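Local structure of beta-Lactamase/D-Alanine Carboxypeptidase (Pseudomonas syringae pv. tomato, 5EVI) at residues Q91-D94 / T95-P99; P109-H112 / L113-T117; M172-Q175 / E176-Q180; A255-D258 / T259-G262. The protein probably hydrolyses beta-lactam antibiotics to substituted beta-amino acids as a class C beta-lactamase. All coordinates share one frame; numbering follows the deposited sequence. Where two conformers were deposited one is given.

Contact 1 of 4, residues Q91-D94 / T95-P99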
loop_
_atom_site.group_PDB
_atom_site.type_symbol
_atom_site.label_atom_id
_atom_site.label_comp_id
_atom_site.label_asym_id
_atom_site.label_seq_id
_atom_site.Cartn_x
_atom_site.Cartn_y
_atom_site.Cartn_z
ATOM N N GLN D 91 16.372 9.966 12.465
ATOM C CA GLN D 91 16.376 11.353 12.950
ATOM C C GLN D 91 14.949 11.840 13.184
ATOM O O GLN D 91 14.004 11.345 12.567
ATOM C CB GLN D 91 17.075 12.296 11.965
ATOM C CG GLN D 91 18.554 12.022 11.748
ATOM C CD GLN D 91 19.388 12.391 12.954
ATOM O OE1 GLN D 91 19.852 11.519 13.687
ATOM N NE2 GLN D 91 19.569 13.690 13.180
ATOM N N SER D 92 14.798 12.818 14.069
ATOM C CA SER D 92 13.471 13.312 14.439
ATOM C C SER D 92 12.815 14.091 13.292
ATOM O O SER D 92 13.504 14.620 12.427
ATOM C CB SER D 92 13.539 14.148 15.729
ATOM O OG SER D 92 14.276 15.336 15.540
ATOM N N ILE D 93 11.483 14.135 13.293
ATOM C CA ILE D 93 10.690 14.811 12.245
ATOM C C ILE D 93 11.113 16.274 12.031
ATOM O O ILE D 93 11.162 16.747 10.888
ATOM C CB ILE D 93 9.170 14.704 12.541
ATOM C CG1 ILE D 93 8.695 13.265 12.272
ATOM C CG2 ILE D 93 8.341 15.690 11.706
ATOM C CD1 ILE D 93 7.438 12.857 13.012
ATOM N N ASP D 94 11.436 16.961 13.130
ATOM C CA ASP D 94 11.934 18.345 13.079
ATOM C C ASP D 94 13.255 18.542 12.331
ATOM O O ASP D 94 13.533 19.648 11.864
ATOM C CB ASP D 94 12.001 18.974 14.487
ATOM C CG ASP D 94 13.019 18.309 15.411
ATOM O OD1 ASP D 94 14.142 17.982 14.978
ATOM O OD2 ASP D 94 12.688 18.141 16.607
ATOM N N THR D 95 14.062 17.485 12.214
ATOM C CA THR D 95 15.262 17.501 11.361
ATOM C C THR D 95 14.957 17.751 9.874
ATOM O O THR D 95 15.818 18.262 9.150
ATOM C CB THR D 95 16.063 16.181 11.477
ATOM O OG1 THR D 95 16.302 15.884 12.854
ATOM C CG2 THR D 95 17.409 16.257 10.730
ATOM N N TYR D 96 13.759 17.365 9.423
ATOM C CA TYR D 96 13.340 17.551 8.025
ATOM C C TYR D 96 12.073 18.384 7.816
ATOM O O TYR D 96 11.748 18.697 6.670
ATOM C CB TYR D 96 13.147 16.191 7.352
ATOM C CG TYR D 96 14.243 15.219 7.656
ATOM C CD1 TYR D 96 15.463 15.287 6.989
ATOM C CD2 TYR D 96 14.071 14.240 8.628
ATOM C CE1 TYR D 96 16.481 14.395 7.280
ATOM C CE2 TYR D 96 15.079 13.344 8.925
ATOM C CZ TYR D 96 16.279 13.427 8.250
ATOM O OH TYR D 96 17.269 12.538 8.547
HETATM N N MSE D 97 11.349 18.707 8.892
HETATM C CA MSE D 97 10.177 19.581 8.823
HETATM C C MSE D 97 10.497 20.737 9.725
HETATM O O MSE D 97 10.308 20.638 10.942
HETATM C CB MSE D 97 8.883 18.892 9.286
HETATM C CG MSE D 97 8.111 18.235 8.148
HETATM SE SE MSE D 97 7.473 19.534 6.799
HETATM C CE MSE D 97 6.134 20.460 7.903
ATOM N N PRO D 98 11.026 21.837 9.155
ATOM C CA PRO D 98 11.226 23.046 9.956
ATOM C C PRO D 98 9.948 23.607 10.608
ATOM O O PRO D 98 10.013 24.018 11.770
ATOM C CB PRO D 98 11.843 24.044 8.963
ATOM C CG PRO D 98 12.449 23.201 7.899
ATOM C CD PRO D 98 11.597 21.973 7.802
ATOM N N PRO D 99 8.791 23.594 9.898
ATOM C CA PRO D 99 7.549 24.048 10.561
ATOM C C PRO D 99 7.111 23.281 11.834
ATOM O O PRO D 99 6.250 23.777 12.567
ATOM C CB PRO D 99 6.488 23.905 9.458
ATOM C CG PRO D 99 7.247 23.984 8.184
ATOM C CD PRO D 99 8.566 23.328 8.462
#
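A local turn contact joins S92 to T95 and I93 to Y96 and M97, in the loop between helix 70-83 and helix 112-115 of the class C beta-lactamase fold. The chain folds back on itself through main-chain bonds: the amide N of T95 reaches O of S92 at 2.9 Å, and O of I93 takes two donors. M97 N, 2.8 Å from I93 O, lies in the carbonyl plane, whereas Y96 N, 3.0 Å from the same I93 O, sits well above it. The hydroxyl OG of S92 donates to OD1 of D94 at 2.7 Å, meeting the carboxylate from above its plane. The D94 torsion (chi1 66°) helps bring OD1 to the hydroxyl. The Y96 and Q91 side chains cross at about a right angle, with Y96 OH against CG and CB of Q91, 3.4 Å from the latter; the Q91 amide and the phenol ring are 83° apart. Y96 OH itself is hydrogen-bonded to O of S88, and its ring packs on V110 and on I165 of helix 156-169. CG2 of I93 lies 4.1 Å from CB of M97, the two side chains pointing the same way. With I93 O shared by two amides and the S92 hydroxyl bonded to the D94 carboxylate, the bend is braced from within as well as by the surrounding loop.

Contact 2 of 4, residues P109-H112 / L113-T117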
loop_
_atom_site.group_PDB
_atom_site.type_symbol
_atom_site.label_atom_id
_atom_site.label_comp_id
_atom_site.label_asym_id
_atom_site.label_seq_id
_atom_site.Cartn_x
_atom_site.Cartn_y
_atom_site.Cartn_z
ATOM N N PRO D 109 11.143 10.215 16.168
ATOM C CA PRO D 109 11.789 9.754 14.920
ATOM C C PRO D 109 10.821 9.595 13.724
ATOM O O PRO D 109 9.652 9.257 13.914
ATOM C CB PRO D 109 12.406 8.407 15.321
ATOM C CG PRO D 109 12.650 8.519 16.798
ATOM C CD PRO D 109 11.532 9.378 17.326
ATOM N N VAL D 110 11.330 9.831 12.512
ATOM C CA VAL D 110 10.511 9.857 11.281
ATOM C C VAL D 110 9.902 8.488 10.948
ATOM O O VAL D 110 8.773 8.428 10.441
ATOM C CB VAL D 110 11.327 10.390 10.070
ATOM C CG1 VAL D 110 10.571 10.264 8.742
ATOM C CG2 VAL D 110 11.732 11.846 10.279
ATOM N N PHE D 111 10.629 7.405 11.237
ATOM C CA PHE D 111 10.192 6.055 10.837
ATOM C C PHE D 111 8.814 5.689 11.376
ATOM O O PHE D 111 8.041 5.015 10.698
ATOM C CB PHE D 111 11.231 4.980 11.195
ATOM C CG PHE D 111 11.323 4.635 12.661
ATOM C CD1 PHE D 111 10.546 3.611 13.204
ATOM C CD2 PHE D 111 12.242 5.278 13.486
ATOM C CE1 PHE D 111 10.656 3.266 14.544
ATOM C CE2 PHE D 111 12.356 4.930 14.837
ATOM C CZ PHE D 111 11.562 3.926 15.358
ATOM N N HIS D 112 8.504 6.167 12.581
ATOM C CA HIS D 112 7.190 5.950 13.197
ATOM C C HIS D 112 5.974 6.360 12.349
ATOM O O HIS D 112 4.853 5.930 12.648
ATOM C CB HIS D 112 7.089 6.724 14.513
ATOM C CG HIS D 112 7.926 6.162 15.611
ATOM N ND1 HIS D 112 7.657 4.954 16.214
ATOM C CD2 HIS D 112 9.034 6.648 16.213
ATOM C CE1 HIS D 112 8.556 4.728 17.159
ATOM N NE2 HIS D 112 9.412 5.732 17.162
ATOM N N LEU D 113 6.177 7.236 11.367
ATOM C CA LEU D 113 5.097 7.682 10.483
ATOM C C LEU D 113 4.751 6.660 9.408
ATOM O O LEU D 113 3.680 6.741 8.822
ATOM C CB LEU D 113 5.490 8.974 9.770
ATOM C CG LEU D 113 5.815 10.229 10.591
ATOM C CD1 LEU D 113 6.525 11.233 9.706
ATOM C CD2 LEU D 113 4.551 10.838 11.171
ATOM N N GLY D 114 5.709 5.804 9.059
ATOM C CA GLY D 114 5.464 4.655 8.193
ATOM C C GLY D 114 5.037 3.388 8.906
ATOM O O GLY D 114 4.586 2.441 8.258
ATOM N N THR D 115 5.201 3.333 10.226
ATOM C CA THR D 115 4.793 2.168 10.997
ATOM C C THR D 115 3.526 2.372 11.859
ATOM O O THR D 115 3.095 1.459 12.557
ATOM C CB THR D 115 5.953 1.730 11.893
ATOM O OG1 THR D 115 6.232 2.786 12.813
ATOM C CG2 THR D 115 7.178 1.440 11.070
ATOM N N HIS D 116 2.940 3.570 11.816
ATOM C CA HIS D 116 1.705 3.909 12.592
ATOM C C HIS D 116 1.860 3.941 14.140
ATOM O O HIS D 116 0.860 3.784 14.846
ATOM C CB HIS D 116 0.524 2.986 12.216
ATOM C CG HIS D 116 0.402 2.710 10.746
ATOM N ND1 HIS D 116 0.733 1.496 10.187
ATOM C CD2 HIS D 116 -0.022 3.490 9.725
ATOM C CE1 HIS D 116 0.539 1.552 8.878
ATOM N NE2 HIS D 116 0.100 2.754 8.569
ATOM N N THR D 117 3.082 4.157 14.649
ATOM C CA THR D 117 3.364 4.077 16.088
ATOM C C THR D 117 3.867 5.403 16.699
ATOM O O THR D 117 4.482 5.386 17.764
ATOM C CB THR D 117 4.406 2.965 16.374
ATOM O OG1 THR D 117 5.618 3.284 15.701
ATOM C CG2 THR D 117 3.902 1.583 15.909
#
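ND1 of H112 and OG1 of T117 meet in a nearly straight hydrogen bond of 2.7 Å (175°), either atom being a possible donor. It spans the short, weakly bonded helix 112-115 of the beta-lactamase fold, linking its start to the loop after it. The hydroxyl comes to the imidazole edge, near the ring plane, with the two side chains crossing at about a right angle. OG1 of T117 is also within 3.0 Å of T115 OG1, again a hydrogen bond of open direction, so that one hydroxyl ties the ring to a second threonine. Both threonines hold OG1 between their own N and carbonyl carbon (chi1 63° and 61°), which turns the two hydroxyls toward each other. The backbone closes the same loop, T117 N bonding O of H112 at 3.2 Å, after H116 has left the helix with positive phi. F111 O accepts G114 N, and L113 N bonds V110 O. Outside the segments, T115 and T117 rest on F264 of strand 262-266, while L113 leans on helix 156-169. Over one face of the H112 imidazole stands CZ of F111, 3.3 Å above the plane and displaced toward the rim.

Contact 3 of 4, residues M172-Q175 / E176-Q180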
loop_
_atom_site.group_PDB
_atom_site.type_symbol
_atom_site.label_atom_id
_atom_site.label_comp_id
_atom_site.label_asym_id
_atom_site.label_seq_id
_atom_site.Cartn_x
_atom_site.Cartn_y
_atom_site.Cartn_z
HETATM N N MSE D 172 11.138 19.072 -4.305
HETATM C CA MSE D 172 10.123 19.078 -5.365
HETATM C C MSE D 172 8.779 18.696 -4.785
HETATM O O MSE D 172 8.729 18.095 -3.710
HETATM C CB MSE D 172 10.494 18.098 -6.480
HETATM C CG MSE D 172 10.825 16.694 -5.974
HETATM SE SE MSE D 172 11.441 15.593 -7.484
HETATM C CE MSE D 172 13.312 16.226 -7.530
ATOM N N PRO D 173 7.670 19.035 -5.480
ATOM C CA PRO D 173 6.357 18.580 -4.999
ATOM C C PRO D 173 6.209 17.053 -5.003
ATOM O O PRO D 173 6.861 16.370 -5.801
ATOM C CB PRO D 173 5.373 19.216 -5.993
ATOM C CG PRO D 173 6.100 20.372 -6.577
ATOM C CD PRO D 173 7.538 19.953 -6.629
ATOM N N PHE D 174 5.356 16.541 -4.117
ATOM C CA PHE D 174 5.100 15.098 -3.995
ATOM C C PHE D 174 4.663 14.443 -5.307
ATOM O O PHE D 174 5.108 13.334 -5.615
ATOM C CB PHE D 174 4.051 14.820 -2.907
ATOM C CG PHE D 174 3.791 13.355 -2.673
ATOM C CD1 PHE D 174 4.667 12.594 -1.909
ATOM C CD2 PHE D 174 2.668 12.734 -3.211
ATOM C CE1 PHE D 174 4.431 11.244 -1.687
ATOM C CE2 PHE D 174 2.426 11.389 -2.990
ATOM C CZ PHE D 174 3.310 10.641 -2.229
ATOM N N GLN D 175 3.793 15.128 -6.050
ATOM C CA GLN D 175 3.321 14.669 -7.365
ATOM C C GLN D 175 4.487 14.377 -8.305
ATOM O O GLN D 175 4.535 13.304 -8.906
ATOM C CB GLN D 175 2.350 15.703 -7.986
ATOM C CG GLN D 175 2.045 15.544 -9.481
ATOM C CD GLN D 175 3.021 16.276 -10.398
ATOM O OE1 GLN D 175 3.601 15.681 -11.310
ATOM N NE2 GLN D 175 3.207 17.566 -10.159
ATOM N N GLU D 176 5.408 15.334 -8.423
ATOM C CA GLU D 176 6.612 15.199 -9.274
ATOM C C GLU D 176 7.582 14.132 -8.745
ATOM O O GLU D 176 8.183 13.406 -9.529
ATOM C CB GLU D 176 7.344 16.548 -9.440
ATOM C CG GLU D 176 8.686 16.446 -10.172
ATOM C CD GLU D 176 9.251 17.784 -10.621
ATOM O OE1 GLU D 176 8.651 18.414 -11.524
ATOM O OE2 GLU D 176 10.311 18.189 -10.096
ATOM N N ALA D 177 7.728 14.045 -7.427
ATOM C CA ALA D 177 8.545 12.991 -6.804
ATOM C C ALA D 177 8.036 11.587 -7.171
ATOM O O ALA D 177 8.833 10.694 -7.426
ATOM C CB ALA D 177 8.599 13.162 -5.291
HETATM N N MSE D 178 6.713 11.416 -7.244
HETATM C CA MSE D 178 6.129 10.112 -7.591
HETATM C C MSE D 178 6.094 9.921 -9.073
HETATM O O MSE D 178 6.704 8.987 -9.589
HETATM C CB MSE D 178 4.720 9.965 -7.017
HETATM C CG MSE D 178 4.733 10.082 -5.508
HETATM SE SE MSE D 178 5.212 8.374 -4.637
HETATM C CE MSE D 178 3.414 7.716 -4.178
ATOM N N GLN D 179 5.402 10.825 -9.770
ATOM C CA GLN D 179 5.077 10.656 -11.191
ATOM C C GLN D 179 6.279 10.763 -12.125
ATOM O O GLN D 179 6.320 10.072 -13.133
ATOM C CB GLN D 179 4.034 11.695 -11.632
ATOM C CG GLN D 179 2.646 11.514 -11.033
ATOM C CD GLN D 179 1.653 10.882 -12.000
ATOM O OE1 GLN D 179 0.446 11.061 -11.856
ATOM N NE2 GLN D 179 2.156 10.128 -12.975
ATOM N N GLN D 180 7.229 11.643 -11.804
ATOM C CA GLN D 180 8.386 11.910 -12.659
ATOM C C GLN D 180 9.679 11.229 -12.216
ATOM O O GLN D 180 10.618 11.148 -13.013
ATOM C CB GLN D 180 8.642 13.422 -12.743
ATOM C CG GLN D 180 7.473 14.229 -13.279
ATOM C CD GLN D 180 6.983 13.693 -14.605
ATOM O OE1 GLN D 180 5.808 13.366 -14.752
ATOM N NE2 GLN D 180 7.901 13.555 -15.569
#
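A chi1 of -177° in F174 swings its ring along the start of helix 174-186, and one of -60° in M178, a selenomethionine one turn later, puts CG beside its own N; a further bend at chi2 folds the chain of M178 over that ring. CG of M178 stands over one face, 3.8 Å from the ring centroid and 20° off the normal, a CH-pi contact. The selenium sits obliquely at 4.5 Å from the F174 ring centroid, making this a Met-aromatic pair, and the terminal CE of M178 curls round to 3.5 Å from CZ of F174. Beneath the side chains run i to i+4 bonds: A177 N to O of P173, the N-cap residue, at 3.0 Å, M178 N to F174 O, and Q179 N to Q175 O at 2.8 Å. M172, just before the helix and poorly ordered, crosses E176 at about a right angle, with CG of M172 4.2 Å from CB of A177. The Met-aromatic pair faces inward: F174 packs on T74 and L77 of helix 70-83 and on A223 and E224 of helix 222-226, and M178 on F73, so the first turn of helix 174-186 is seated against both of these helices.

Contact 4 of 4, residues A255-D258 / T259-G262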
loop_
_atom_site.group_PDB
_atom_site.type_symbol
_atom_site.label_atom_id
_atom_site.label_comp_id
_atom_site.label_asym_id
_atom_site.label_seq_id
_atom_site.Cartn_x
_atom_site.Cartn_y
_atom_site.Cartn_z
ATOM N N ALA D 255 16.149 0.817 -1.519
ATOM C CA ALA D 255 14.827 1.440 -1.248
ATOM C C ALA D 255 13.712 0.432 -1.169
ATOM O O ALA D 255 12.921 0.469 -0.233
ATOM C CB ALA D 255 14.482 2.505 -2.281
ATOM N N LEU D 256 13.622 -0.464 -2.148
ATOM C CA LEU D 256 12.577 -1.493 -2.111
ATOM C C LEU D 256 12.728 -2.410 -0.886
ATOM O O LEU D 256 11.743 -2.723 -0.233
ATOM C CB LEU D 256 12.590 -2.335 -3.392
ATOM C CG LEU D 256 12.322 -1.575 -4.702
ATOM C CD1 LEU D 256 13.042 -2.249 -5.867
ATOM C CD2 LEU D 256 10.837 -1.419 -4.982
ATOM N N SER D 257 13.961 -2.828 -0.588
ATOM C CA SER D 257 14.234 -3.781 0.493
ATOM C C SER D 257 13.961 -3.170 1.877
ATOM O O SER D 257 13.365 -3.821 2.760
ATOM C CB SER D 257 15.687 -4.251 0.400
ATOM O OG SER D 257 15.967 -5.214 1.386
ATOM N N ASP D 258 14.371 -1.911 2.062
ATOM C CA ASP D 258 14.234 -1.250 3.385
ATOM C C ASP D 258 12.777 -1.004 3.829
ATOM O O ASP D 258 12.498 -0.953 5.041
ATOM C CB ASP D 258 15.055 0.056 3.467
ATOM C CG ASP D 258 16.581 -0.183 3.376
ATOM O OD1 ASP D 258 16.999 -1.368 3.426
ATOM O OD2 ASP D 258 17.360 0.810 3.245
ATOM N N THR D 259 11.845 -0.880 2.884
ATOM C CA THR D 259 10.422 -0.807 3.243
ATOM C C THR D 259 9.907 -2.101 3.898
ATOM O O THR D 259 8.974 -2.024 4.658
ATOM C CB THR D 259 9.485 -0.431 2.069
ATOM O OG1 THR D 259 9.519 -1.455 1.060
ATOM C CG2 THR D 259 9.863 0.939 1.460
ATOM N N ARG D 260 10.513 -3.261 3.610
ATOM C CA ARG D 260 10.114 -4.568 4.229
ATOM C C ARG D 260 10.926 -4.946 5.473
ATOM O O ARG D 260 10.952 -6.098 5.889
ATOM C CB ARG D 260 10.113 -5.702 3.196
ATOM C CG ARG D 260 9.285 -5.420 1.944
ATOM C CD ARG D 260 9.357 -6.519 0.873
ATOM N NE ARG D 260 10.670 -7.147 0.710
ATOM C CZ ARG D 260 11.639 -6.773 -0.124
ATOM N NH1 ARG D 260 11.509 -5.720 -0.953
ATOM N NH2 ARG D 260 12.786 -7.463 -0.123
ATOM N N ILE D 261 11.633 -3.966 6.038
ATOM C CA ILE D 261 12.171 -4.064 7.397
ATOM C C ILE D 261 11.049 -4.062 8.462
ATOM O O ILE D 261 10.192 -3.179 8.487
ATOM C CB ILE D 261 13.205 -2.942 7.642
ATOM C CG1 ILE D 261 14.456 -3.207 6.791
ATOM C CG2 ILE D 261 13.571 -2.801 9.122
ATOM C CD1 ILE D 261 15.415 -2.023 6.743
ATOM N N GLY D 262 11.121 -5.032 9.374
ATOM C CA GLY D 262 10.120 -5.211 10.413
ATOM C C GLY D 262 10.484 -4.432 11.656
ATOM O O GLY D 262 11.524 -4.700 12.295
#
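Hydrogen bonds finish helix 250-258 with a type I beta turn from D258 to I261, which leads the chain into strand 262-266 of the antiparallel sheet. The hydroxyl OG1 of T259 donates to O of L256 at 2.9 Å, tilted 31° from the carbonyl plane. The T259 chi1 of 64° sets OG1 between N and the carbonyl carbon, aiming it back at the helix end. R260 N follows with a bond of 3.0 Å to O of S257, and I261 N reaches O of D258 at 3.3 Å. Charged groups come next. The arginine chain of R260 bends at chi3 and folds back along the last helical turn, bringing NH1 of R260 within 3.1 Å of L256 O at an angle too poor for a hydrogen bond; NH1 is bonded to OD1 of N242 in helix 232-243. D258 is paired instead with R254 by a salt bridge through OD2. Van der Waals contacts complete the junction. T259 touches A75, T76 and T79 of helix 70-83, and its CG2 lies 3.5 Å from O of A255. I261 runs beside D258, pointing the same way, with its CD1 3.7 Å from OD1 of D258 and 3.6 Å from D258 CA.

Contacts 1 and 2 are neighbours, their centres about 13 Å apart: Q91 O and V110 N lie 3.1 Å apart, probably hydrogen-bonded, and I93 CD1 packs 3.8 Å from L113 CD1. The two turns thus share one wall facing helix 156-169. Contact 4 also lies about 13 Å from contact 2 between centres, with nearest atoms about 6 Å apart. Contact 3 touches none of the others, its centre about 20 to 21 Å from each, yet F174 and T259 both pack on helix 70-83. That helix carries K71 of a probable SxxK motif beginning at S68, as in serine beta-lactamases; H116 of contact 2 meets Y154, probably part of the same site.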